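Local coordinates for sterol carrier protein 2 (Thermus thermophilus, PDB 2CX7), which probably binds sterols or other lipids and carries them between membranes, as members of the SCP-2 sterol transfer family do, at residues Q10-K15 / V123-E128; R23-T28 / Y115-Q120; S27-S32 / A72-E77; R38-A43 / A78-W83. One frame throughout, in Å; residues are numbered along the deposited sequence.

The four contacts run along the single chain from its helical layer to the far end of its mixed sheet. Interactions 1 and 2 share helix 116-127, their centres about 14 Å apart; there helices 6-17 and 20-25, consecutive in the chain, each meet it. The Cys-13 to Cys-60 disulfide also ties interaction 1 to strand 59-67. Interactions 2 and 3 share Ser-27 and Thr-28 and touch where Tyr-115 CG lies 3.5 Å from Trp-29 CE3. Strand 74-78 leads from interaction 3 to interaction 4, centres about 21 Å apart, and a salt bridge of 2.7 Å from Arg-38 NE to Glu-77 OE2 joins them. Interactions 2 and 4 are farthest apart, about 27 Å between centres.

Interaction 1 (Q10-K15 / V123-E128); sequences QAYCRK and VKVARE
Tyr-12 and Val-125 carry a helix-on-helix packing contact of the SCP-2 alpha/beta fold, in which helix 6-17 meets helix 116-127, the last of the chain. The two short segments approach to 9.6 Å between axes, with N-to-C directions 123° apart, and no hydrogen bond crosses between them. The tight part surrounds the phenol ring. With CG anti to the backbone N (chi1 -177°), Tyr-12 extends its ring to the other helix. Its CE1 comes obliquely to 3.5 Å from Ala-126 CA and 3.7 Å from Ala-126 CB, while Val-125 CG1 stands at the ring edge, near the ring plane, 3.9 Å from CE1. The hydroxyl is hydrogen-bonded to Leu-122 O, one turn back along the partner helix, and the ring of Trp-8 also meets this ring. A leucine in place of Tyr-12 would probably leave the Leu-122 carbonyl without its phenol partner and open a gap beside Ala-126. The solvent side is looser. Lys-15 NZ and Glu-128 OE2 remain 6.6 Å apart, so their opposite charges are not in contact. There the lysine chain bends beyond CG, bringing CE to 3.8 Å from Glu-128 O; closer to the backbone, its CB rests 3.7 Å from Val-125 CG1.

Interaction 2 (R23-T28 / Y115-Q120); sequences RKAAST and YAQAAQ
Ala-25 and Ala-118 form an alanine-lined junction between two helix ends of the SCP-2 fold: the last turn of helix 20-25 lies against the first turn of helix 116-127. Small side chains let the backbones come close, the two CA atoms being only 4.7 Å apart. The apolar contacts lie here. Ala-25 CB sits 3.7 Å from Ala-118 CA, and Ala-26 CB, on the first residue to leave the helical conformation, meets Ala-118 CB at 3.9 Å. At the outer margin Gln-117 runs alongside Ala-25: CG anti to the backbone N (chi1 -170°) and an extended chain beyond it lay the side chain next to the methyl group, with OE1 3.7 Å from Ala-25 CB. The aromatic contribution comes from Tyr-115, which occupies the N-cap position of helix 116-127. Its side chain crosses that of Thr-28 at about a right angle, and Thr-28 OG1 approaches the ring at the edge, near its plane, 4.0 Å from CE2. A water molecule makes a polar link. Ala-25 O lies at the C-terminal end of one helix and Ala-118 N in the opening turn of the other, where N-H groups have no carbonyl from a preceding turn. Between them the water donates to Ala-25 O at 2.8 Å and accepts from Ala-118 N at 2.9 Å.

Interaction 3 (S27-S32 / A72-E77); sequences STWEGS and ADFVIE
Asp-73 OD2 takes two bonds from Ser-32: the backbone N donates to it at 2.9 Å with an N-H...O angle of 159°, on the anti side of the carboxylate, and OG adds a weak bond at 3.4 Å. The grip is reciprocal, because Asp-73 N donates to Ser-32 OG at 2.9 Å. OG can serve both groups since it stands between its own backbone N and carbonyl carbon (chi1 52°), facing the aspartate. Next in line, Phe-74 N donates to Ser-32 O at 3.1 Å, starting the parallel pairing of strands 32-37 and 74-78. Gly-31 passes close beside the carboxylate, its CA 3.2 Å from Asp-73 OD2; a CB there would point toward the aspartate and, at these backbone angles, run into the carbonyl O of Glu-30, reason enough for a glycine. Beside this polar knot, Trp-29 lays CH2 over one face of the Phe-74 ring, toward its rim and 3.5 Å from CE1. The planes are 47° apart, so the pair is neither a stack nor edge-to-face. The indole is fixed by NE1 donating to Gly-31 O at 2.8 Å, nearly in the ring plane. A leucine in place of Trp-29 would probably leave the Gly-31 carbonyl without its indole partner and strip that cover from Phe-74. Around the contact, Trp-29 also touches Leu-55 of strand 49-56 and meets the ring of Tyr-115 edge-to-face, while Phe-74 bonds through its backbone to Ala-34 of strand 32-37 and Val-75 pairs on the other side with strand 103-106.

Interaction 4 (R38-A43 / A78-W83); sequences RPDPKA and ADLATW
Arg-38 reaches along the end of the neighbouring strand to Asp-79. Its CG is anti to the carbonyl carbon and the chain is extended from CG to NE; a turn at the last torsion (chi4 115°) then swings the guanidinium over Ala-78, with CA of that residue above one face. NH1 donates to Asp-79 OD1 at 2.8 Å, forming a salt bridge with an N-H...O angle of 161°. The oxygen lies almost in the guanidinium plane but is approached from above the carboxylate plane, the two planes being 81° apart. NE and NH2 have partners of their own, Glu-77 and Glu-103, so three carboxylates hold the group and probably limit its rotation. Leu-80, with CG anti to its backbone N, directs CD2 at Ala-43 CB; 3.4 Å is tight for two carbons. Asp-40 crosses the leucine at about a right angle, OD2 lying 3.7 Å from Leu-80 CB. A water accepts from Leu-80 N at 2.8 Å and donates to Arg-38 O. Arg-38 N bonds to Ala-78 O at 3.0 Å, and Ala-78 also pairs with Ala-36: this one-residue-to-two pattern is that of parallel strands, here where strands 32-37 and 74-78, the parallel pair of the mixed SCP-2 sheet, separate into a loop and helix 80-86.

Interaction 1 (Q10-K15 / V123-E128)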
loop_
_atom_site.group_PDB
_atom_site.type_symbol
_atom_site.label_atom_id
_atom_site.label_comp_id
_atom_site.label_asym_id
_atom_site.label_seq_id
_atom_site.Cartn_x
_atom_site.Cartn_y
_atom_site.Cartn_z
ATOM N N GLN A 10 -2.031 7.278 -9.139
ATOM C CA GLN A 10 -1.868 8.726 -9.183
ATOM C C GLN A 10 -2.848 9.417 -8.252
ATOM O O GLN A 10 -2.483 10.347 -7.536
ATOM C CB GLN A 10 -2.089 9.253 -10.603
ATOM C CG GLN A 10 -1.025 8.854 -11.605
ATOM C CD GLN A 10 -1.310 9.430 -12.980
ATOM O OE1 GLN A 10 -1.456 10.643 -13.136
ATOM N NE2 GLN A 10 -1.397 8.563 -13.984
ATOM N N ALA A 11 -4.097 8.966 -8.265
ATOM C CA ALA A 11 -5.114 9.567 -7.416
ATOM C C ALA A 11 -4.801 9.317 -5.945
ATOM O O ALA A 11 -5.120 10.138 -5.089
ATOM C CB ALA A 11 -6.493 9.002 -7.760
ATOM N N TYR A 12 -4.183 8.172 -5.664
ATOM C CA TYR A 12 -3.834 7.799 -4.293
ATOM C C TYR A 12 -2.707 8.693 -3.769
ATOM O O TYR A 12 -2.778 9.199 -2.651
ATOM C CB TYR A 12 -3.424 6.329 -4.266
ATOM C CG TYR A 12 -3.092 5.764 -2.904
ATOM C CD1 TYR A 12 -3.739 6.218 -1.752
ATOM C CD2 TYR A 12 -2.194 4.704 -2.781
ATOM C CE1 TYR A 12 -3.506 5.621 -0.514
ATOM C CE2 TYR A 12 -1.955 4.101 -1.555
ATOM C CZ TYR A 12 -2.615 4.557 -0.428
ATOM O OH TYR A 12 -2.416 3.916 0.770
ATOM N N CYS A 13 -1.676 8.890 -4.583
ATOM C CA CYS A 13 -0.548 9.740 -4.188
ATOM C C CYS A 13 -1.078 11.129 -3.865
ATOM O O CYS A 13 -0.718 11.716 -2.847
ATOM C CB CYS A 13 0.480 9.809 -5.317
ATOM S SG CYS A 13 2.153 10.466 -4.936
ATOM N N ARG A 14 -1.956 11.648 -4.718
ATOM C CA ARG A 14 -2.537 12.964 -4.496
ATOM C C ARG A 14 -3.336 13.004 -3.198
ATOM O O ARG A 14 -3.210 13.946 -2.416
ATOM C CB ARG A 14 -3.444 13.349 -5.671
ATOM C CG ARG A 14 -4.044 14.730 -5.537
ATOM C CD ARG A 14 -4.910 15.087 -6.732
ATOM N NE ARG A 14 -5.398 16.459 -6.637
ATOM C CZ ARG A 14 -6.330 16.980 -7.430
ATOM N NH1 ARG A 14 -6.883 16.242 -8.387
ATOM N NH2 ARG A 14 -6.714 18.238 -7.262
ATOM N N LYS A 15 -4.158 11.981 -2.964
ATOM C CA LYS A 15 -4.967 11.920 -1.750
ATOM C C LYS A 15 -4.095 11.889 -0.499
ATOM O O LYS A 15 -4.442 12.482 0.524
ATOM C CB LYS A 15 -5.875 10.690 -1.768
ATOM C CG LYS A 15 -7.226 10.921 -2.422
ATOM C CD LYS A 15 -8.091 11.869 -1.594
ATOM C CE LYS A 15 -9.511 11.921 -2.148
ATOM N NZ LYS A 15 -10.433 12.746 -1.314
ATOM N N VAL A 123 -3.956 3.104 4.715
ATOM C CA VAL A 123 -5.120 2.306 4.365
ATOM C C VAL A 123 -6.415 3.120 4.398
ATOM O O VAL A 123 -7.254 2.997 3.500
ATOM C CB VAL A 123 -5.223 1.080 5.288
ATOM C CG1 VAL A 123 -6.542 0.357 5.069
ATOM C CG2 VAL A 123 -4.054 0.129 4.993
ATOM N N LYS A 124 -6.581 3.948 5.423
ATOM C CA LYS A 124 -7.783 4.775 5.523
ATOM C C LYS A 124 -7.878 5.705 4.318
ATOM O O LYS A 124 -8.967 5.924 3.782
ATOM C CB LYS A 124 -7.775 5.604 6.817
ATOM C CG LYS A 124 -8.041 4.807 8.089
ATOM C CD LYS A 124 -8.064 5.728 9.297
ATOM C CE LYS A 124 -8.348 4.962 10.584
ATOM N NZ LYS A 124 -8.300 5.882 11.751
ATOM N N VAL A 125 -6.745 6.257 3.883
ATOM C CA VAL A 125 -6.752 7.152 2.728
ATOM C C VAL A 125 -7.083 6.387 1.445
ATOM O O VAL A 125 -7.845 6.871 0.604
ATOM C CB VAL A 125 -5.383 7.878 2.563
ATOM C CG1 VAL A 125 -5.307 8.586 1.206
ATOM C CG2 VAL A 125 -5.213 8.895 3.687
ATOM N N ALA A 126 -6.521 5.188 1.305
ATOM C CA ALA A 126 -6.763 4.370 0.120
ATOM C C ALA A 126 -8.260 4.144 -0.052
ATOM O O ALA A 126 -8.787 4.201 -1.164
ATOM C CB ALA A 126 -6.043 3.030 0.258
ATOM N N ARG A 127 -8.936 3.897 1.064
ATOM C CA ARG A 127 -10.372 3.645 1.062
ATOM C C ARG A 127 -11.188 4.811 0.496
ATOM O O ARG A 127 -12.266 4.599 -0.065
ATOM C CB ARG A 127 -10.840 3.320 2.488
ATOM C CG ARG A 127 -10.306 1.992 3.033
ATOM C CD ARG A 127 -10.479 1.879 4.548
ATOM N NE ARG A 127 -11.867 2.068 4.970
ATOM C CZ ARG A 127 -12.266 2.089 6.239
ATOM N NH1 ARG A 127 -11.388 1.926 7.222
ATOM N NH2 ARG A 127 -13.548 2.279 6.527
ATOM N N GLU A 128 -10.665 6.029 0.627
ATOM C CA GLU A 128 -11.360 7.229 0.155
ATOM C C GLU A 128 -11.033 7.648 -1.276
ATOM O O GLU A 128 -11.514 8.682 -1.756
ATOM C CB GLU A 128 -11.081 8.396 1.110
ATOM C CG GLU A 128 -11.446 8.088 2.559
ATOM C CD GLU A 128 -12.927 7.763 2.749
ATOM O OE1 GLU A 128 -13.291 7.248 3.826
ATOM O OE2 GLU A 128 -13.728 8.027 1.827
#

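Interaction 2 (R23-T28 / Y115-Q120)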
loop_
_atom_site.group_PDB
_atom_site.type_symbol
_atom_site.label_atom_id
_atom_site.label_comp_id
_atom_site.label_asym_id
_atom_site.label_seq_id
_atom_site.Cartn_x
_atom_site.Cartn_y
_atom_site.Cartn_z
ATOM N N ARG A 23 -0.055 12.837 6.856
ATOM C CA ARG A 23 1.106 13.718 6.904
ATOM C C ARG A 23 1.718 13.737 8.302
ATOM O O ARG A 23 2.935 13.680 8.449
ATOM C CB ARG A 23 0.695 15.134 6.489
ATOM C CG ARG A 23 1.834 15.999 5.953
ATOM C CD ARG A 23 1.310 17.378 5.627
ATOM N NE ARG A 23 0.246 17.312 4.631
ATOM C CZ ARG A 23 -0.776 18.156 4.579
ATOM N NH1 ARG A 23 -0.872 19.126 5.473
ATOM N NH2 ARG A 23 -1.695 18.033 3.630
ATOM N N LYS A 24 0.870 13.814 9.324
ATOM C CA LYS A 24 1.340 13.829 10.708
ATOM C C LYS A 24 1.899 12.467 11.110
ATOM O O LYS A 24 3.007 12.378 11.643
ATOM C CB LYS A 24 0.201 14.212 11.662
ATOM C CG LYS A 24 -0.250 15.656 11.566
ATOM C CD LYS A 24 -1.243 15.998 12.679
ATOM C CE LYS A 24 -1.725 17.438 12.570
ATOM N NZ LYS A 24 -2.474 17.682 11.303
ATOM N N ALA A 25 1.138 11.408 10.837
ATOM C CA ALA A 25 1.539 10.043 11.183
ATOM C C ALA A 25 2.857 9.573 10.579
ATOM O O ALA A 25 3.604 8.815 11.209
ATOM C CB ALA A 25 0.431 9.068 10.796
ATOM N N ALA A 26 3.141 10.012 9.358
ATOM C CA ALA A 26 4.354 9.606 8.668
ATOM C C ALA A 26 5.420 10.701 8.600
ATOM O O ALA A 26 6.292 10.661 7.737
ATOM C CB ALA A 26 3.993 9.142 7.249
ATOM N N SER A 27 5.361 11.662 9.518
ATOM C CA SER A 27 6.312 12.775 9.509
ATOM C C SER A 27 7.792 12.392 9.386
ATOM O O SER A 27 8.554 13.091 8.722
ATOM C CB SER A 27 6.103 13.668 10.739
ATOM O OG SER A 27 6.331 12.966 11.948
ATOM N N THR A 28 8.206 11.290 10.004
ATOM C CA THR A 28 9.607 10.893 9.917
ATOM C C THR A 28 9.824 9.619 9.108
ATOM O O THR A 28 10.871 8.981 9.190
ATOM C CB THR A 28 10.214 10.731 11.324
ATOM O OG1 THR A 28 9.371 9.882 12.108
ATOM C CG2 THR A 28 10.332 12.093 12.013
ATOM N N TYR A 115 5.719 2.569 12.954
ATOM C CA TYR A 115 4.884 3.360 12.052
ATOM C C TYR A 115 3.489 2.804 11.838
ATOM O O TYR A 115 2.889 3.007 10.785
ATOM C CB TYR A 115 5.566 3.503 10.696
ATOM C CG TYR A 115 6.887 4.212 10.787
ATOM C CD1 TYR A 115 8.085 3.496 10.844
ATOM C CD2 TYR A 115 6.943 5.606 10.837
ATOM C CE1 TYR A 115 9.303 4.157 10.944
ATOM C CE2 TYR A 115 8.155 6.275 10.942
ATOM C CZ TYR A 115 9.330 5.541 10.993
ATOM O OH TYR A 115 10.535 6.199 11.084
ATOM N N ALA A 116 2.976 2.107 12.842
ATOM C CA ALA A 116 1.645 1.519 12.768
ATOM C C ALA A 116 0.556 2.546 12.429
ATOM O O ALA A 116 -0.356 2.259 11.655
ATOM C CB ALA A 116 1.321 0.813 14.095
ATOM N N GLN A 117 0.648 3.747 12.991
ATOM C CA GLN A 117 -0.358 4.754 12.713
ATOM C C GLN A 117 -0.299 5.204 11.247
ATOM O O GLN A 117 -1.329 5.445 10.618
ATOM C CB GLN A 117 -0.169 5.952 13.641
ATOM C CG GLN A 117 -1.312 6.947 13.586
ATOM C CD GLN A 117 -1.094 8.115 14.525
ATOM O OE1 GLN A 117 -0.075 8.805 14.448
ATOM N NE2 GLN A 117 -2.051 8.344 15.421
ATOM N N ALA A 118 0.910 5.334 10.711
ATOM C CA ALA A 118 1.067 5.739 9.318
ATOM C C ALA A 118 0.426 4.663 8.438
ATOM O O ALA A 118 -0.231 4.973 7.441
ATOM C CB ALA A 118 2.561 5.893 8.967
ATOM N N ALA A 119 0.612 3.399 8.816
ATOM C CA ALA A 119 0.042 2.288 8.059
ATOM C C ALA A 119 -1.486 2.364 8.102
ATOM O O ALA A 119 -2.163 2.196 7.083
ATOM C CB ALA A 119 0.529 0.951 8.631
ATOM N N GLN A 120 -2.031 2.611 9.290
ATOM C CA GLN A 120 -3.475 2.723 9.442
ATOM C C GLN A 120 -3.991 3.859 8.558
ATOM O O GLN A 120 -5.029 3.728 7.901
ATOM C CB GLN A 120 -3.837 2.980 10.911
ATOM C CG GLN A 120 -3.574 1.803 11.832
ATOM C CD GLN A 120 -3.754 2.164 13.298
ATOM O OE1 GLN A 120 -3.076 3.051 13.821
ATOM N NE2 GLN A 120 -4.669 1.476 13.968
HETATM O O HOH W 1 3.298 6.220 12.150
#

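Interaction 3 (S27-S32 / A72-E77)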
loop_
_atom_site.group_PDB
_atom_site.type_symbol
_atom_site.label_atom_id
_atom_site.label_comp_id
_atom_site.label_asym_id
_atom_site.label_seq_id
_atom_site.Cartn_x
_atom_site.Cartn_y
_atom_site.Cartn_z
ATOM N N SER A 27 5.361 11.662 9.518
ATOM C CA SER A 27 6.312 12.775 9.509
ATOM C C SER A 27 7.792 12.392 9.386
ATOM O O SER A 27 8.554 13.091 8.722
ATOM C CB SER A 27 6.103 13.668 10.739
ATOM O OG SER A 27 6.331 12.966 11.948
ATOM N N THR A 28 8.206 11.290 10.004
ATOM C CA THR A 28 9.607 10.893 9.917
ATOM C C THR A 28 9.824 9.619 9.108
ATOM O O THR A 28 10.871 8.981 9.190
ATOM C CB THR A 28 10.214 10.731 11.324
ATOM O OG1 THR A 28 9.371 9.882 12.108
ATOM C CG2 THR A 28 10.332 12.093 12.013
ATOM N N TRP A 29 8.832 9.257 8.305
ATOM C CA TRP A 29 8.941 8.066 7.476
ATOM C C TRP A 29 9.797 8.284 6.234
ATOM O O TRP A 29 9.698 9.312 5.582
ATOM C CB TRP A 29 7.557 7.600 7.012
ATOM C CG TRP A 29 7.647 6.529 5.957
ATOM C CD1 TRP A 29 7.804 6.706 4.608
ATOM C CD2 TRP A 29 7.712 5.123 6.186
ATOM N NE1 TRP A 29 7.970 5.491 3.985
ATOM C CE2 TRP A 29 7.917 4.502 4.932
ATOM C CE3 TRP A 29 7.621 4.323 7.333
ATOM C CZ2 TRP A 29 8.032 3.115 4.795
ATOM C CZ3 TRP A 29 7.735 2.945 7.198
ATOM C CH2 TRP A 29 7.937 2.354 5.935
ATOM N N GLU A 30 10.635 7.300 5.923
ATOM C CA GLU A 30 11.460 7.328 4.719
ATOM C C GLU A 30 11.469 5.924 4.132
ATOM O O GLU A 30 11.608 4.942 4.857
ATOM C CB GLU A 30 12.896 7.764 5.024
ATOM C CG GLU A 30 13.071 9.245 5.274
ATOM C CD GLU A 30 14.477 9.584 5.768
ATOM O OE1 GLU A 30 15.419 8.816 5.479
ATOM O OE2 GLU A 30 14.633 10.620 6.440
ATOM N N GLY A 31 11.312 5.820 2.819
ATOM C CA GLY A 31 11.324 4.507 2.203
ATOM C C GLY A 31 10.159 4.270 1.269
ATOM O O GLY A 31 9.042 4.727 1.521
ATOM N N SER A 32 10.421 3.564 0.176
ATOM C CA SER A 32 9.367 3.267 -0.791
ATOM C C SER A 32 8.567 2.074 -0.279
ATOM O O SER A 32 9.078 1.252 0.481
ATOM C CB SER A 32 9.971 2.964 -2.168
ATOM O OG SER A 32 10.972 1.963 -2.095
ATOM N N ALA A 72 11.011 -2.053 -4.001
ATOM C CA ALA A 72 10.765 -1.059 -2.963
ATOM C C ALA A 72 11.489 -1.442 -1.678
ATOM O O ALA A 72 11.950 -2.574 -1.530
ATOM C CB ALA A 72 9.265 -0.941 -2.700
ATOM N N ASP A 73 11.589 -0.492 -0.753
ATOM C CA ASP A 73 12.227 -0.745 0.529
ATOM C C ASP A 73 11.361 -1.704 1.343
ATOM O O ASP A 73 11.864 -2.532 2.095
ATOM C CB ASP A 73 12.423 0.563 1.292
ATOM C CG ASP A 73 13.447 1.459 0.639
ATOM O OD1 ASP A 73 14.575 0.979 0.380
ATOM O OD2 ASP A 73 13.130 2.636 0.386
ATOM N N PHE A 74 10.048 -1.569 1.199
ATOM C CA PHE A 74 9.120 -2.450 1.883
ATOM C C PHE A 74 8.154 -2.992 0.845
ATOM O O PHE A 74 7.673 -2.252 -0.008
ATOM C CB PHE A 74 8.344 -1.704 2.970
ATOM C CG PHE A 74 9.201 -1.238 4.112
ATOM C CD1 PHE A 74 9.906 -0.042 4.027
ATOM C CD2 PHE A 74 9.313 -2.006 5.270
ATOM C CE1 PHE A 74 10.713 0.387 5.084
ATOM C CE2 PHE A 74 10.114 -1.593 6.330
ATOM C CZ PHE A 74 10.816 -0.393 6.237
ATOM N N VAL A 75 7.888 -4.289 0.915
ATOM C CA VAL A 75 6.970 -4.922 -0.013
ATOM C C VAL A 75 5.962 -5.751 0.764
ATOM O O VAL A 75 6.336 -6.627 1.551
ATOM C CB VAL A 75 7.711 -5.831 -1.012
ATOM C CG1 VAL A 75 6.713 -6.534 -1.920
ATOM C CG2 VAL A 75 8.671 -4.997 -1.839
ATOM N N ILE A 76 4.685 -5.431 0.573
ATOM C CA ILE A 76 3.597 -6.157 1.223
ATOM C C ILE A 76 2.787 -6.788 0.099
ATOM O O ILE A 76 2.198 -6.094 -0.735
ATOM C CB ILE A 76 2.675 -5.241 2.030
ATOM C CG1 ILE A 76 3.476 -4.498 3.102
ATOM C CG2 ILE A 76 1.574 -6.087 2.685
ATOM C CD1 ILE A 76 2.642 -3.535 3.939
ATOM N N GLU A 77 2.754 -8.111 0.097
ATOM C CA GLU A 77 2.078 -8.880 -0.942
ATOM C C GLU A 77 0.829 -9.591 -0.430
ATOM O O GLU A 77 0.765 -9.988 0.740
ATOM C CB GLU A 77 3.080 -9.897 -1.498
ATOM C CG GLU A 77 2.515 -10.967 -2.396
ATOM C CD GLU A 77 3.541 -12.063 -2.654
ATOM O OE1 GLU A 77 4.555 -11.777 -3.326
ATOM O OE2 GLU A 77 3.342 -13.202 -2.167
#

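Interaction 4 (R38-A43 / A78-W83)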
loop_
_atom_site.group_PDB
_atom_site.type_symbol
_atom_site.label_atom_id
_atom_site.label_comp_id
_atom_site.label_asym_id
_atom_site.label_seq_id
_atom_site.Cartn_x
_atom_site.Cartn_y
_atom_site.Cartn_z
ATOM N N ARG A 38 -0.625 -10.741 -5.946
ATOM C CA ARG A 38 -0.072 -11.975 -6.500
ATOM C C ARG A 38 -0.725 -12.264 -7.850
ATOM O O ARG A 38 -1.831 -11.786 -8.116
ATOM C CB ARG A 38 -0.351 -13.142 -5.553
ATOM C CG ARG A 38 0.263 -12.981 -4.166
ATOM C CD ARG A 38 0.058 -14.236 -3.321
ATOM N NE ARG A 38 0.775 -14.130 -2.054
ATOM C CZ ARG A 38 0.197 -14.073 -0.860
ATOM N NH1 ARG A 38 -1.130 -14.117 -0.748
ATOM N NH2 ARG A 38 0.952 -13.950 0.220
ATOM N N PRO A 39 -0.048 -13.034 -8.722
ATOM C CA PRO A 39 -0.614 -13.365 -10.037
ATOM C C PRO A 39 -2.041 -13.893 -9.895
ATOM O O PRO A 39 -2.321 -14.770 -9.059
ATOM C CB PRO A 39 0.346 -14.425 -10.560
ATOM C CG PRO A 39 1.667 -13.922 -10.030
ATOM C CD PRO A 39 1.312 -13.592 -8.589
ATOM N N ASP A 40 -2.928 -13.367 -10.737
ATOM C CA ASP A 40 -4.339 -13.720 -10.718
ATOM C C ASP A 40 -4.884 -13.556 -12.143
ATOM O O ASP A 40 -5.473 -12.529 -12.477
ATOM C CB ASP A 40 -5.080 -12.765 -9.771
ATOM C CG ASP A 40 -6.506 -13.196 -9.475
ATOM O OD1 ASP A 40 -7.044 -14.059 -10.200
ATOM O OD2 ASP A 40 -7.099 -12.651 -8.512
ATOM N N PRO A 41 -4.670 -14.560 -13.003
ATOM C CA PRO A 41 -5.150 -14.513 -14.389
ATOM C C PRO A 41 -6.656 -14.211 -14.505
ATOM O O PRO A 41 -7.074 -13.441 -15.373
ATOM C CB PRO A 41 -4.805 -15.905 -14.916
ATOM C CG PRO A 41 -3.570 -16.265 -14.149
ATOM C CD PRO A 41 -3.887 -15.781 -12.749
ATOM N N LYS A 42 -7.455 -14.830 -13.637
ATOM C CA LYS A 42 -8.917 -14.646 -13.637
ATOM C C LYS A 42 -9.318 -13.194 -13.410
ATOM O O LYS A 42 -10.396 -12.756 -13.831
ATOM C CB LYS A 42 -9.561 -15.495 -12.538
ATOM C CG LYS A 42 -9.251 -16.970 -12.588
ATOM C CD LYS A 42 -9.830 -17.602 -13.825
ATOM C CE LYS A 42 -10.206 -19.042 -13.553
ATOM N NZ LYS A 42 -10.817 -19.662 -14.752
ATOM N N ALA A 43 -8.453 -12.447 -12.735
ATOM C CA ALA A 43 -8.718 -11.045 -12.440
ATOM C C ALA A 43 -8.055 -10.093 -13.428
ATOM O O ALA A 43 -8.126 -8.879 -13.260
ATOM C CB ALA A 43 -8.255 -10.718 -11.020
ATOM N N ALA A 78 -0.143 -9.785 -1.317
ATOM C CA ALA A 78 -1.383 -10.448 -0.936
ATOM C C ALA A 78 -2.202 -10.824 -2.159
ATOM O O ALA A 78 -1.929 -10.357 -3.275
ATOM C CB ALA A 78 -2.203 -9.526 -0.027
ATOM N N ASP A 79 -3.190 -11.689 -1.944
ATOM C CA ASP A 79 -4.100 -12.091 -3.012
ATOM C C ASP A 79 -4.980 -10.871 -3.276
ATOM O O ASP A 79 -5.261 -10.097 -2.356
ATOM C CB ASP A 79 -5.004 -13.236 -2.553
ATOM C CG ASP A 79 -4.355 -14.597 -2.687
ATOM O OD1 ASP A 79 -3.114 -14.668 -2.713
ATOM O OD2 ASP A 79 -5.104 -15.604 -2.751
ATOM N N LEU A 80 -5.427 -10.704 -4.516
ATOM C CA LEU A 80 -6.282 -9.571 -4.858
ATOM C C LEU A 80 -7.467 -9.444 -3.903
ATOM O O LEU A 80 -7.766 -8.350 -3.415
ATOM C CB LEU A 80 -6.815 -9.709 -6.287
ATOM C CG LEU A 80 -7.789 -8.604 -6.711
ATOM C CD1 LEU A 80 -7.106 -7.251 -6.568
ATOM C CD2 LEU A 80 -8.271 -8.845 -8.133
ATOM N N ALA A 81 -8.128 -10.564 -3.625
ATOM C CA ALA A 81 -9.295 -10.563 -2.746
ATOM C C ALA A 81 -8.996 -9.944 -1.392
ATOM O O ALA A 81 -9.824 -9.212 -0.836
ATOM C CB ALA A 81 -9.819 -11.972 -2.562
ATOM N N THR A 82 -7.815 -10.244 -0.858
ATOM C CA THR A 82 -7.400 -9.702 0.422
ATOM C C THR A 82 -7.243 -8.196 0.313
ATOM O O THR A 82 -7.753 -7.451 1.159
ATOM C CB THR A 82 -6.069 -10.322 0.876
ATOM O OG1 THR A 82 -6.234 -11.741 0.963
ATOM C CG2 THR A 82 -5.665 -9.789 2.243
ATOM N N TRP A 83 -6.550 -7.737 -0.725
ATOM C CA TRP A 83 -6.371 -6.297 -0.903
ATOM C C TRP A 83 -7.718 -5.601 -1.065
ATOM O O TRP A 83 -7.910 -4.498 -0.556
ATOM C CB TRP A 83 -5.482 -5.989 -2.115
ATOM C CG TRP A 83 -4.006 -6.040 -1.823
ATOM C CD1 TRP A 83 -3.069 -6.822 -2.447
ATOM C CD2 TRP A 83 -3.301 -5.281 -0.840
ATOM N NE1 TRP A 83 -1.830 -6.595 -1.908
ATOM C CE2 TRP A 83 -1.940 -5.652 -0.920
ATOM C CE3 TRP A 83 -3.685 -4.319 0.106
ATOM C CZ2 TRP A 83 -0.964 -5.096 -0.092
ATOM C CZ3 TRP A 83 -2.710 -3.769 0.932
ATOM C CH2 TRP A 83 -1.365 -4.160 0.825
HETATM O O HOH W 2 -4.008 -12.301 -6.365
#